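Local coordinates for protein cDNA FLJ56608, highly similar to Homo sapiens chloride channel, calcium activated, family member 1 (CLCA1), mRNA (Homo sapiens, PDB 6PYO) that may mediate calcium-activated chloride conductance and regulate goblet-cell mucus secretion, this chain being its calcium-binding von Willebrand factor type A domain, at residues A[60-65]-A[70-75]; A[5-10]-A[38-43]; A[49-54]-A[111-116]; A[92-97]-A[107-112]. All coordinates share one frame; numbering follows the deposited sequence.

Interaction 1: A[60-65]-A[70-75]; sequences ELIQIN and RDTLAK
This is a mainly apolar strand-to-helix contact at the border of the sheet: Ile62 and Ile64 of 60-65 pack on Arg70, Thr72 and Leu73 of helix 67-74. Ile62 and Leu73 meet end to end, with Ile62 CD1 3.8 Å from Leu73 CD1. A chi1 of 68° tucks Ile62 CG1 over its own backbone, which sends CD1 toward the helix. The same Leu73 CD1 also meets Ile64 CD1, at 3.6 Å, and these two chains pass at a slant. Ile62 CD1 further touches Thr72 CG2 at 4.1 Å. In the von Willebrand factor A fold, helices cover both faces of a central sheet. Here strand 55-63 is the outermost strand, and Leu73 also leans on Val46 and Met48 of the neighbouring strand 45-51. Arg70 has an extended chain from CG to NE. Its guanidinium lies flat under Ile64 CG2, which sits over its centre, 3.5 Å above the plane. Hydrogen bonds from NH1 to Leu36 O and from NH2 to Val40 O help fix the rotation of the group. A leucine in place of Arg70 would probably leave both carbonyls without these donors and take the flat surface from under Ile64 CG2.

Interaction 2: A[5-10]-A[38-43]; sequences GQRIVC and QTVELG
Arg7 and Glu41 meet with their side chains nearly perpendicular, and their guanidinium and carboxylate planes are turned 58° apart. They form a one-nitrogen salt bridge, not a flat paired one. Arg7 NH1 gives a bent hydrogen bond to Glu41 OE1, 3.0 Å long with an angle of 143° at the hydrogen. OE1 receives it on its syn lone pair, and lies somewhat out of the guanidinium plane. Arg7 runs out extended, its CG anti to the backbone N (chi1 -178°), and its aliphatic part also passes close to the acid: Arg7 CD is 3.3 Å from Glu41 OE1. Glu41 gets there by bending at chi2. Val40 CG2 approaches Arg7 NH1 obliquely at 4.3 Å. Beside this pair, Gln6 lays its CB 3.5 Å from Gly43 O. The Gln6 amide turns to other partners: its OE1 is hydrogen-bonded to Thr2 OG1 and Trp45 NE1. The contact sits in a beta-alpha-beta unit, where the residues leading into strand 8-14 meet the loop between helix 24-39 and strand 45-51. Arg7 NE also forms a salt bridge with Glu108 OE2. A methionine at Arg7 would probably leave Glu41 and Glu108 without their shared positive mate. One guanidinium thus serves two carboxylates through different nitrogens, and its charge probably eases the repulsion that Glu41 and Glu108 would otherwise feel.

Interaction 3: A[49-54]-A[111-116]; sequences VTFDSA and LLTDGE
Phe51 meets Leu111 and Thr113 through the far end of its ring. Phe51 CE2 is 4.0 Å from Leu111 CD1, which comes in obliquely. Thr113 OG1 stands at the ring edge, near its plane, 4.3 Å from Phe51 CZ. Phe51 CG lies between the backbone N and the carbonyl carbon (chi1 68°). This rotamer directs the ring over the intervening strand 8-14, where it touches Val12 and Asp14, toward strand 108-113. Val12 and Ile87 of helix 87-99 touch both Phe51 and Leu111. The next shell is polar. Thr113 OG1 accepts from Gly115 N at 2.9 Å, which closes an ST turn. Asp114 OD1 accepts from Glu116 N at 3.0 Å in an Asx turn, met on its anti side. These two turns shape the end of strand 108-113 beside the calcium site, the metal-ion-dependent adhesion site of this fold. On the other segment, Asp52 OD1 accepts from Ala54 N at 3.2 Å, a further Asx turn, and Asp52 OD2 pairs with Lys15 and His56. Thr113 OG1 also bonds Asp14 OD2, while Asp114 OD2 binds Ser18 OG and Arg24. Since Ser18 belongs to the calcium site, Asp114 acts as a second-shell residue. Thr113 OG1 already accepts from Gly115 N, which probably leaves its own proton for the Asp14 carboxylate; the Phe51 ring edge is a packing neighbour and no hydrogen-bond partner.

Interaction 4: A[92-97]-A[107-112]; sequences RSAFTV and SEIVLL
The Phe95 ring meets strand 108-113 by its edge: Ile109 CD1 lies near the ring plane, 4.0 Å from Phe95 CE1. The strand uses neither face of the ring, so this is edge packing and not a CH-pi contact over a face. The contact is a buried helix-on-sheet packing of the von Willebrand factor A fold, with helix 87-99 laid against a central strand. Ile109 points its CB toward the helix and splits its work between two partners. Its CG1 rests 4.0 Å from Ala94 CB, and its CD1 goes on to the phenylalanine. Ile109 CG1 is anti to the carbonyl carbon (chi1 -81°), and the turn at chi2 (58°) then carries CD1 to the ring edge. The small Ala94 lets the helix come near here, with the CA atoms of Ala94 and Ile109 7.5 Å apart. Around them, Ala94 also packs on Cys10 and Val12 of strand 8-14, and Ile109 on Leu91 and Ile98 of helix 87-99. Thr104 and Ala132, both in loops, touch Phe95. No hydrogen bond crosses between the segments, and the joint is made by carbon atoms. The strand is held by its backbone instead: Ile109 pairs with Ile133 and His135, and Glu108 with Ile8 and Cys10. On the helix, Arg92 O accepts twice from Thr96, from the backbone N at 3.0 Å and from OG1 at 3.0 Å, the hydroxyl coming in 35° off the carbonyl plane.

Overall arrangement
All four contacts build on one mixed sheet. Interactions 1 and 2 lie side by side, centres 10 Å apart, and touch where Asn65 CA packs on Leu42 CD1 at 3.7 Å. Interaction 2 joins interaction 4 through neighbouring strands: Val9 CG1 and Val110 CG2 are 3.8 Å apart. Interactions 3 and 4 share Leu111 and Leu112 and have centres 11 Å apart; Val49 CG2 also packs on Ser93 OG at 3.6 Å. Interaction 3 lies beside the calcium ion bound by Ser16, Ser18 and Thr85, with the Thr113 side chain about 6 Å from it. Interaction 2 is on the other side of the chain's centre, about 21 Å away between centres, and its Arg7 side chain is about 8 Å from another calcium ion.

Interaction 1: A[60-65]-A[70-75]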
loop_
_atom_site.group_PDB
_atom_site.type_symbol
_atom_site.label_atom_id
_atom_site.label_comp_id
_atom_site.label_asym_id
_atom_site.label_seq_id
_atom_site.Cartn_x
_atom_site.Cartn_y
_atom_site.Cartn_z
ATOM N N GLU A 60 -1.849 6.667 -10.546
ATOM C CA GLU A 60 -1.602 5.529 -11.400
ATOM C C GLU A 60 -0.111 5.190 -11.359
ATOM O O GLU A 60 0.722 5.936 -10.829
ATOM C CB GLU A 60 -2.036 5.842 -12.831
ATOM C CG GLU A 60 -3.478 6.321 -12.950
ATOM C CD GLU A 60 -4.483 5.181 -12.977
ATOM O OE1 GLU A 60 -5.617 5.407 -13.463
ATOM O OE2 GLU A 60 -4.147 4.067 -12.497
ATOM N N LEU A 61 0.226 4.062 -11.942
ATOM C CA LEU A 61 1.633 3.695 -12.015
ATOM C C LEU A 61 2.396 4.796 -12.730
ATOM O O LEU A 61 2.067 5.164 -13.856
ATOM C CB LEU A 61 1.798 2.377 -12.746
ATOM C CG LEU A 61 1.352 1.113 -12.018
ATOM C CD1 LEU A 61 1.760 -0.064 -12.911
ATOM C CD2 LEU A 61 1.965 1.023 -10.623
ATOM N N ILE A 62 3.391 5.365 -12.057
ATOM C CA ILE A 62 4.369 6.192 -12.736
ATOM C C ILE A 62 5.769 5.666 -12.418
ATOM O O ILE A 62 6.003 5.015 -11.394
ATOM C CB ILE A 62 4.227 7.683 -12.374
ATOM C CG1 ILE A 62 4.602 7.940 -10.922
ATOM C CG2 ILE A 62 2.806 8.179 -12.588
ATOM C CD1 ILE A 62 5.420 9.247 -10.775
ATOM N N GLN A 63 6.684 5.903 -13.344
ATOM C CA GLN A 63 8.019 5.380 -13.241
ATOM C C GLN A 63 8.911 6.390 -12.503
ATOM O O GLN A 63 8.777 7.606 -12.676
ATOM C CB GLN A 63 8.566 5.078 -14.632
ATOM C CG GLN A 63 9.659 4.019 -14.619
ATOM C CD GLN A 63 10.128 3.755 -15.984
ATOM O OE1 GLN A 63 9.907 4.570 -16.876
ATOM N NE2 GLN A 63 10.758 2.603 -16.198
ATOM N N ILE A 64 9.775 5.880 -11.629
ATOM C CA ILE A 64 10.703 6.725 -10.873
ATOM C C ILE A 64 11.968 6.855 -11.713
ATOM O O ILE A 64 12.742 5.902 -11.812
ATOM C CB ILE A 64 11.029 6.126 -9.504
ATOM C CG1 ILE A 64 9.761 5.877 -8.684
ATOM C CG2 ILE A 64 12.020 7.081 -8.747
ATOM C CD1 ILE A 64 8.869 7.033 -8.622
ATOM N N ASN A 65 12.172 8.023 -12.327
ATOM C CA ASN A 65 13.381 8.302 -13.087
ATOM C C ASN A 65 14.053 9.592 -12.668
ATOM O O ASN A 65 15.166 9.864 -13.115
ATOM C CB ASN A 65 13.069 8.373 -14.575
ATOM C CG ASN A 65 12.679 7.041 -15.123
ATOM O OD1 ASN A 65 13.478 6.088 -15.135
ATOM N ND2 ASN A 65 11.447 6.954 -15.591
ATOM N N ARG A 70 9.614 11.278 -7.494
ATOM C CA ARG A 70 9.482 10.985 -6.075
ATOM C C ARG A 70 8.644 12.046 -5.381
ATOM O O ARG A 70 7.752 11.727 -4.591
ATOM C CB ARG A 70 10.855 10.896 -5.425
ATOM C CG ARG A 70 11.808 9.937 -6.137
ATOM C CD ARG A 70 13.133 9.882 -5.408
ATOM N NE ARG A 70 14.039 8.944 -6.072
ATOM C CZ ARG A 70 14.027 7.650 -5.822
ATOM N NH1 ARG A 70 13.162 7.178 -4.927
ATOM N NH2 ARG A 70 14.852 6.830 -6.466
ATOM N N ASP A 71 8.971 13.318 -5.637
ATOM C CA ASP A 71 8.302 14.443 -4.983
ATOM C C ASP A 71 6.819 14.481 -5.304
ATOM O O ASP A 71 5.988 14.766 -4.437
ATOM C CB ASP A 71 8.920 15.773 -5.433
ATOM C CG ASP A 71 10.075 16.207 -4.575
ATOM O OD1 ASP A 71 10.041 15.921 -3.362
ATOM O OD2 ASP A 71 11.018 16.828 -5.114
ATOM N N THR A 72 6.474 14.277 -6.563
ATOM C CA THR A 72 5.067 14.326 -6.929
ATOM C C THR A 72 4.279 13.207 -6.251
ATOM O O THR A 72 3.111 13.403 -5.883
ATOM C CB THR A 72 4.900 14.255 -8.451
ATOM O OG1 THR A 72 3.505 14.237 -8.759
ATOM C CG2 THR A 72 5.513 12.988 -8.998
ATOM N N LEU A 73 4.892 12.039 -6.050
ATOM C CA LEU A 73 4.194 10.998 -5.295
ATOM C C LEU A 73 4.108 11.357 -3.824
ATOM O O LEU A 73 3.067 11.150 -3.185
ATOM C CB LEU A 73 4.895 9.648 -5.457
ATOM C CG LEU A 73 4.653 8.995 -6.808
ATOM C CD1 LEU A 73 5.670 7.965 -7.187
ATOM C CD2 LEU A 73 3.272 8.381 -6.788
ATOM N N ALA A 74 5.197 11.911 -3.263
ATOM C CA ALA A 74 5.204 12.204 -1.835
ATOM C C ALA A 74 4.188 13.285 -1.476
ATOM O O ALA A 74 3.599 13.245 -0.389
ATOM C CB ALA A 74 6.603 12.604 -1.375
ATOM N N LYS A 75 3.977 14.261 -2.358
ATOM C CA LYS A 75 2.990 15.308 -2.092
ATOM C C LYS A 75 1.569 14.766 -2.002
ATOM O O LYS A 75 0.690 15.473 -1.503
ATOM C CB LYS A 75 3.108 16.406 -3.169
ATOM C CG LYS A 75 4.333 17.323 -2.947
ATOM C CD LYS A 75 4.667 18.212 -4.148
ATOM C CE LYS A 75 5.846 19.145 -3.835
ATOM N NZ LYS A 75 6.475 19.755 -5.054
#

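Interaction 2: A[5-10]-A[38-43]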
loop_
_atom_site.group_PDB
_atom_site.type_symbol
_atom_site.label_atom_id
_atom_site.label_comp_id
_atom_site.label_asym_id
_atom_site.label_seq_id
_atom_site.Cartn_x
_atom_site.Cartn_y
_atom_site.Cartn_z
ATOM N N GLY A 5 12.101 -6.566 -15.900
ATOM C CA GLY A 5 12.817 -6.523 -14.651
ATOM C C GLY A 5 12.719 -5.245 -13.859
ATOM O O GLY A 5 13.611 -4.971 -13.027
ATOM N N GLN A 6 11.671 -4.455 -14.091
ATOM C CA GLN A 6 11.351 -3.272 -13.301
ATOM C C GLN A 6 10.335 -3.612 -12.223
ATOM O O GLN A 6 9.342 -4.315 -12.466
ATOM C CB GLN A 6 10.818 -2.140 -14.184
ATOM C CG GLN A 6 11.780 -1.812 -15.325
ATOM C CD GLN A 6 11.060 -1.213 -16.532
ATOM O OE1 GLN A 6 9.944 -1.638 -16.874
ATOM N NE2 GLN A 6 11.703 -0.259 -17.196
ATOM N N ARG A 7 10.651 -3.174 -11.020
ATOM C CA ARG A 7 9.781 -3.356 -9.878
ATOM C C ARG A 7 8.455 -2.662 -10.124
ATOM O O ARG A 7 8.420 -1.569 -10.661
ATOM C CB ARG A 7 10.453 -2.748 -8.641
ATOM C CG ARG A 7 9.660 -2.909 -7.335
ATOM C CD ARG A 7 10.449 -2.300 -6.187
ATOM N NE ARG A 7 10.165 -2.941 -4.920
ATOM C CZ ARG A 7 10.692 -2.552 -3.773
ATOM N NH1 ARG A 7 11.491 -1.499 -3.754
ATOM N NH2 ARG A 7 10.402 -3.169 -2.652
ATOM N N ILE A 8 7.370 -3.292 -9.685
ATOM C CA ILE A 8 6.044 -2.698 -9.656
ATOM C C ILE A 8 5.613 -2.628 -8.202
ATOM O O ILE A 8 5.597 -3.647 -7.525
ATOM C CB ILE A 8 5.008 -3.517 -10.456
ATOM C CG1 ILE A 8 5.422 -3.614 -11.923
ATOM C CG2 ILE A 8 3.618 -2.888 -10.194
ATOM C CD1 ILE A 8 4.692 -4.711 -12.656
ATOM N N VAL A 9 5.231 -1.452 -7.733
ATOM C CA VAL A 9 4.898 -1.253 -6.330
ATOM C C VAL A 9 3.711 -0.325 -6.264
ATOM O O VAL A 9 3.672 0.674 -6.977
ATOM C CB VAL A 9 6.072 -0.639 -5.519
ATOM C CG1 VAL A 9 5.809 -0.746 -4.013
ATOM C CG2 VAL A 9 7.336 -1.319 -5.819
ATOM N N CYS A 10 2.745 -0.664 -5.423
ATOM C CA CYS A 10 1.620 0.197 -5.136
ATOM C C CYS A 10 1.587 0.439 -3.640
ATOM O O CYS A 10 1.495 -0.509 -2.861
ATOM C CB CYS A 10 0.289 -0.400 -5.620
ATOM S SG CYS A 10 -0.953 0.950 -5.721
ATOM N N GLN A 38 13.675 7.963 -0.789
ATOM C CA GLN A 38 14.991 7.364 -0.627
ATOM C C GLN A 38 15.055 5.902 -1.034
ATOM O O GLN A 38 16.046 5.481 -1.630
ATOM C CB GLN A 38 15.463 7.527 0.833
ATOM C CG GLN A 38 16.319 8.766 1.057
ATOM C CD GLN A 38 16.179 9.347 2.447
ATOM O OE1 GLN A 38 15.231 10.080 2.729
ATOM N NE2 GLN A 38 17.128 9.034 3.324
ATOM N N THR A 39 14.024 5.124 -0.762
ATOM C CA THR A 39 14.158 3.681 -0.880
ATOM C C THR A 39 13.874 3.166 -2.289
ATOM O O THR A 39 14.698 2.419 -2.833
ATOM C CB THR A 39 13.254 3.010 0.162
ATOM O OG1 THR A 39 13.529 3.638 1.416
ATOM C CG2 THR A 39 13.524 1.469 0.267
ATOM N N VAL A 40 12.748 3.549 -2.903
ATOM C CA VAL A 40 12.372 2.907 -4.159
ATOM C C VAL A 40 13.422 3.288 -5.201
ATOM O O VAL A 40 13.938 4.412 -5.195
ATOM C CB VAL A 40 10.926 3.265 -4.548
ATOM C CG1 VAL A 40 10.800 4.682 -5.028
ATOM C CG2 VAL A 40 10.390 2.280 -5.601
ATOM N N GLU A 41 13.803 2.321 -6.039
ATOM C CA GLU A 41 14.936 2.448 -6.950
ATOM C C GLU A 41 14.515 3.026 -8.300
ATOM O O GLU A 41 13.376 2.853 -8.764
ATOM C CB GLU A 41 15.618 1.083 -7.176
ATOM C CG GLU A 41 14.726 -0.050 -7.856
ATOM C CD GLU A 41 13.960 -0.991 -6.852
ATOM O OE1 GLU A 41 13.244 -0.503 -5.917
ATOM O OE2 GLU A 41 14.091 -2.240 -6.996
ATOM N N LEU A 42 15.477 3.691 -8.944
ATOM C CA LEU A 42 15.337 4.192 -10.302
ATOM C C LEU A 42 14.702 3.142 -11.201
ATOM O O LEU A 42 15.110 1.977 -11.202
ATOM C CB LEU A 42 16.737 4.561 -10.819
ATOM C CG LEU A 42 17.006 5.087 -12.222
ATOM C CD1 LEU A 42 16.482 6.539 -12.265
ATOM C CD2 LEU A 42 18.487 5.035 -12.555
ATOM N N GLY A 43 13.723 3.554 -11.983
ATOM C CA GLY A 43 13.152 2.678 -12.975
ATOM C C GLY A 43 11.976 1.869 -12.509
ATOM O O GLY A 43 11.296 1.248 -13.337
#

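Interaction 3: A[49-54]-A[111-116]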
loop_
_atom_site.group_PDB
_atom_site.type_symbol
_atom_site.label_atom_id
_atom_site.label_comp_id
_atom_site.label_asym_id
_atom_site.label_seq_id
_atom_site.Cartn_x
_atom_site.Cartn_y
_atom_site.Cartn_z
ATOM N N VAL A 49 -2.500 4.371 -3.693
ATOM C CA VAL A 49 -3.911 4.281 -3.340
ATOM C C VAL A 49 -4.048 4.643 -1.871
ATOM O O VAL A 49 -3.308 4.118 -1.044
ATOM C CB VAL A 49 -4.455 2.866 -3.604
ATOM C CG1 VAL A 49 -5.836 2.676 -3.009
ATOM C CG2 VAL A 49 -4.424 2.590 -5.096
ATOM N N THR A 50 -4.960 5.573 -1.549
ATOM C CA THR A 50 -5.432 5.742 -0.179
ATOM C C THR A 50 -6.769 5.033 0.002
ATOM O O THR A 50 -7.482 4.705 -0.947
ATOM C CB THR A 50 -5.611 7.208 0.210
ATOM O OG1 THR A 50 -6.346 7.841 -0.819
ATOM C CG2 THR A 50 -4.276 7.885 0.404
ATOM N N PHE A 51 -7.133 4.802 1.242
ATOM C CA PHE A 51 -8.420 4.156 1.405
ATOM C C PHE A 51 -8.982 4.542 2.762
ATOM O O PHE A 51 -8.225 4.713 3.730
ATOM C CB PHE A 51 -8.345 2.632 1.257
ATOM C CG PHE A 51 -7.596 1.959 2.361
ATOM C CD1 PHE A 51 -8.254 1.533 3.521
ATOM C CD2 PHE A 51 -6.233 1.737 2.242
ATOM C CE1 PHE A 51 -7.553 0.911 4.538
ATOM C CE2 PHE A 51 -5.518 1.126 3.250
ATOM C CZ PHE A 51 -6.174 0.703 4.395
ATOM N N ASP A 52 -10.293 4.740 2.764
ATOM C CA ASP A 52 -11.107 4.692 4.020
ATOM C C ASP A 52 -12.037 3.497 3.842
ATOM O O ASP A 52 -11.564 2.370 3.718
ATOM C CB ASP A 52 -11.778 6.032 4.272
ATOM C CG ASP A 52 -12.236 6.740 2.995
ATOM O OD1 ASP A 52 -13.069 6.169 2.242
ATOM O OD2 ASP A 52 -11.755 7.865 2.740
ATOM N N SER A 53 -13.359 3.713 3.845
ATOM C CA SER A 53 -14.325 2.687 3.448
ATOM C C SER A 53 -14.278 2.392 1.954
ATOM O O SER A 53 -14.752 1.338 1.531
ATOM C CB SER A 53 -15.768 3.113 3.850
ATOM O OG SER A 53 -16.146 4.361 3.275
ATOM N N ALA A 54 -13.682 3.273 1.158
ATOM C CA ALA A 54 -13.473 3.062 -0.268
ATOM C C ALA A 54 -12.050 3.488 -0.625
ATOM O O ALA A 54 -11.381 4.193 0.138
ATOM C CB ALA A 54 -14.514 3.857 -1.093
ATOM N N LEU A 111 1.478 -1.955 2.254
ATOM C CA LEU A 111 0.242 -1.693 2.996
ATOM C C LEU A 111 0.586 -1.034 4.322
ATOM O O LEU A 111 1.137 -1.681 5.225
ATOM C CB LEU A 111 -0.528 -2.989 3.224
ATOM C CG LEU A 111 -1.869 -2.883 3.968
ATOM C CD1 LEU A 111 -2.737 -1.793 3.334
ATOM C CD2 LEU A 111 -2.552 -4.237 3.917
ATOM N N LEU A 112 0.287 0.258 4.439
ATOM C CA LEU A 112 0.583 1.006 5.652
ATOM C C LEU A 112 -0.766 1.210 6.366
ATOM O O LEU A 112 -1.668 1.898 5.845
ATOM C CB LEU A 112 1.295 2.329 5.347
ATOM C CG LEU A 112 2.617 2.238 4.537
ATOM C CD1 LEU A 112 3.300 3.576 4.337
ATOM C CD2 LEU A 112 3.605 1.307 5.181
ATOM N N THR A 113 -0.929 0.569 7.518
ATOM C CA THR A 113 -2.243 0.630 8.171
ATOM C C THR A 113 -2.090 0.353 9.651
ATOM O O THR A 113 -1.125 -0.300 10.073
ATOM C CB THR A 113 -3.217 -0.396 7.569
ATOM O OG1 THR A 113 -4.481 -0.388 8.250
ATOM C CG2 THR A 113 -2.611 -1.806 7.727
ATOM N N ASP A 114 -3.093 0.808 10.443
ATOM C CA ASP A 114 -3.162 0.349 11.833
ATOM C C ASP A 114 -3.735 -1.061 11.944
ATOM O O ASP A 114 -3.675 -1.665 13.023
ATOM C CB ASP A 114 -3.947 1.328 12.743
ATOM C CG ASP A 114 -5.395 1.556 12.337
ATOM O OD1 ASP A 114 -6.064 0.700 11.735
ATOM O OD2 ASP A 114 -5.871 2.649 12.661
ATOM N N GLY A 115 -4.289 -1.608 10.865
ATOM C CA GLY A 115 -4.752 -2.978 10.863
ATOM C C GLY A 115 -6.057 -3.244 11.579
ATOM O O GLY A 115 -6.448 -4.408 11.701
ATOM N N GLU A 116 -6.778 -2.207 11.997
ATOM C CA GLU A 116 -8.023 -2.361 12.748
ATOM C C GLU A 116 -9.169 -2.569 11.765
ATOM O O GLU A 116 -9.987 -1.684 11.508
ATOM C CB GLU A 116 -8.226 -1.147 13.637
ATOM C CG GLU A 116 -7.154 -1.089 14.679
ATOM C CD GLU A 116 -7.146 0.174 15.483
ATOM O OE1 GLU A 116 -8.047 1.002 15.259
ATOM O OE2 GLU A 116 -6.234 0.332 16.343
#

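Interaction 4: A[92-97]-A[107-112]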
loop_
_atom_site.group_PDB
_atom_site.type_symbol
_atom_site.label_atom_id
_atom_site.label_comp_id
_atom_site.label_asym_id
_atom_site.label_seq_id
_atom_site.Cartn_x
_atom_site.Cartn_y
_atom_site.Cartn_z
ATOM N N ARG A 92 -7.885 -4.228 -3.671
ATOM C CA ARG A 92 -8.521 -4.384 -4.979
ATOM C C ARG A 92 -8.183 -3.210 -5.885
ATOM O O ARG A 92 -7.885 -3.387 -7.076
ATOM C CB ARG A 92 -10.049 -4.515 -4.820
ATOM C CG ARG A 92 -10.557 -5.906 -4.445
ATOM C CD ARG A 92 -11.955 -5.867 -3.793
ATOM N NE ARG A 92 -12.185 -7.083 -3.019
ATOM C CZ ARG A 92 -13.000 -7.185 -1.975
ATOM N NH1 ARG A 92 -13.697 -6.138 -1.561
ATOM N NH2 ARG A 92 -13.102 -8.348 -1.342
ATOM N N SER A 93 -8.254 -1.988 -5.344
ATOM C CA SER A 93 -7.895 -0.827 -6.154
ATOM C C SER A 93 -6.428 -0.871 -6.595
ATOM O O SER A 93 -6.100 -0.523 -7.733
ATOM C CB SER A 93 -8.189 0.439 -5.365
ATOM O OG SER A 93 -7.750 1.570 -6.060
ATOM N N ALA A 94 -5.526 -1.298 -5.710
ATOM C CA ALA A 94 -4.126 -1.448 -6.107
ATOM C C ALA A 94 -3.989 -2.416 -7.281
ATOM O O ALA A 94 -3.261 -2.152 -8.254
ATOM C CB ALA A 94 -3.310 -1.899 -4.902
ATOM N N PHE A 95 -4.685 -3.549 -7.204
ATOM C CA PHE A 95 -4.620 -4.534 -8.283
ATOM C C PHE A 95 -5.119 -3.942 -9.591
ATOM O O PHE A 95 -4.525 -4.171 -10.654
ATOM C CB PHE A 95 -5.426 -5.795 -7.933
ATOM C CG PHE A 95 -4.886 -6.559 -6.749
ATOM C CD1 PHE A 95 -3.603 -6.348 -6.303
ATOM C CD2 PHE A 95 -5.681 -7.483 -6.076
ATOM C CE1 PHE A 95 -3.097 -7.048 -5.192
ATOM C CE2 PHE A 95 -5.196 -8.167 -4.982
ATOM C CZ PHE A 95 -3.891 -7.952 -4.542
ATOM N N THR A 96 -6.210 -3.179 -9.541
ATOM C CA THR A 96 -6.679 -2.486 -10.743
ATOM C C THR A 96 -5.641 -1.493 -11.253
ATOM O O THR A 96 -5.441 -1.349 -12.470
ATOM C CB THR A 96 -7.992 -1.756 -10.433
ATOM O OG1 THR A 96 -8.883 -2.665 -9.788
ATOM C CG2 THR A 96 -8.640 -1.235 -11.699
ATOM N N VAL A 97 -4.972 -0.785 -10.332
ATOM C CA VAL A 97 -3.992 0.202 -10.759
ATOM C C VAL A 97 -2.866 -0.506 -11.495
ATOM O O VAL A 97 -2.429 -0.072 -12.565
ATOM C CB VAL A 97 -3.483 1.011 -9.548
ATOM C CG1 VAL A 97 -2.138 1.686 -9.875
ATOM C CG2 VAL A 97 -4.562 2.024 -9.082
ATOM N N SER A 107 4.340 -8.351 -8.550
ATOM C CA SER A 107 4.224 -6.970 -8.107
ATOM C C SER A 107 4.139 -6.912 -6.583
ATOM O O SER A 107 3.870 -7.906 -5.911
ATOM C CB SER A 107 3.005 -6.296 -8.751
ATOM O OG SER A 107 1.799 -6.752 -8.168
ATOM N N GLU A 108 4.433 -5.738 -6.037
ATOM C CA GLU A 108 4.430 -5.503 -4.609
ATOM C C GLU A 108 3.378 -4.463 -4.196
ATOM O O GLU A 108 3.161 -3.464 -4.891
ATOM C CB GLU A 108 5.801 -5.043 -4.175
ATOM C CG GLU A 108 6.934 -6.110 -4.393
ATOM C CD GLU A 108 8.310 -5.528 -4.195
ATOM O OE1 GLU A 108 8.734 -5.372 -3.022
ATOM O OE2 GLU A 108 8.966 -5.166 -5.214
ATOM N N ILE A 109 2.733 -4.717 -3.057
ATOM C CA ILE A 109 1.915 -3.745 -2.329
ATOM C C ILE A 109 2.643 -3.406 -1.023
ATOM O O ILE A 109 3.165 -4.298 -0.340
ATOM C CB ILE A 109 0.514 -4.305 -2.058
ATOM C CG1 ILE A 109 -0.393 -4.152 -3.284
ATOM C CG2 ILE A 109 -0.081 -3.603 -0.864
ATOM C CD1 ILE A 109 0.109 -4.803 -4.507
ATOM N N VAL A 110 2.767 -2.122 -0.724
ATOM C CA VAL A 110 3.223 -1.662 0.585
ATOM C C VAL A 110 1.955 -1.173 1.296
ATOM O O VAL A 110 1.419 -0.103 0.968
ATOM C CB VAL A 110 4.297 -0.571 0.487
ATOM C CG1 VAL A 110 4.715 -0.106 1.877
ATOM C CG2 VAL A 110 5.553 -1.121 -0.277
ATOM N N LEU A 111 1.478 -1.955 2.254
ATOM C CA LEU A 111 0.242 -1.693 2.996
ATOM C C LEU A 111 0.586 -1.034 4.322
ATOM O O LEU A 111 1.137 -1.681 5.225
ATOM C CB LEU A 111 -0.528 -2.989 3.224
ATOM C CG LEU A 111 -1.869 -2.883 3.968
ATOM C CD1 LEU A 111 -2.737 -1.793 3.334
ATOM C CD2 LEU A 111 -2.552 -4.237 3.917
ATOM N N LEU A 112 0.287 0.258 4.439
ATOM C CA LEU A 112 0.583 1.006 5.652
ATOM C C LEU A 112 -0.766 1.210 6.366
ATOM O O LEU A 112 -1.668 1.898 5.845
ATOM C CB LEU A 112 1.295 2.329 5.347
ATOM C CG LEU A 112 2.617 2.238 4.537
ATOM C CD1 LEU A 112 3.300 3.576 4.337
ATOM C CD2 LEU A 112 3.605 1.307 5.181
#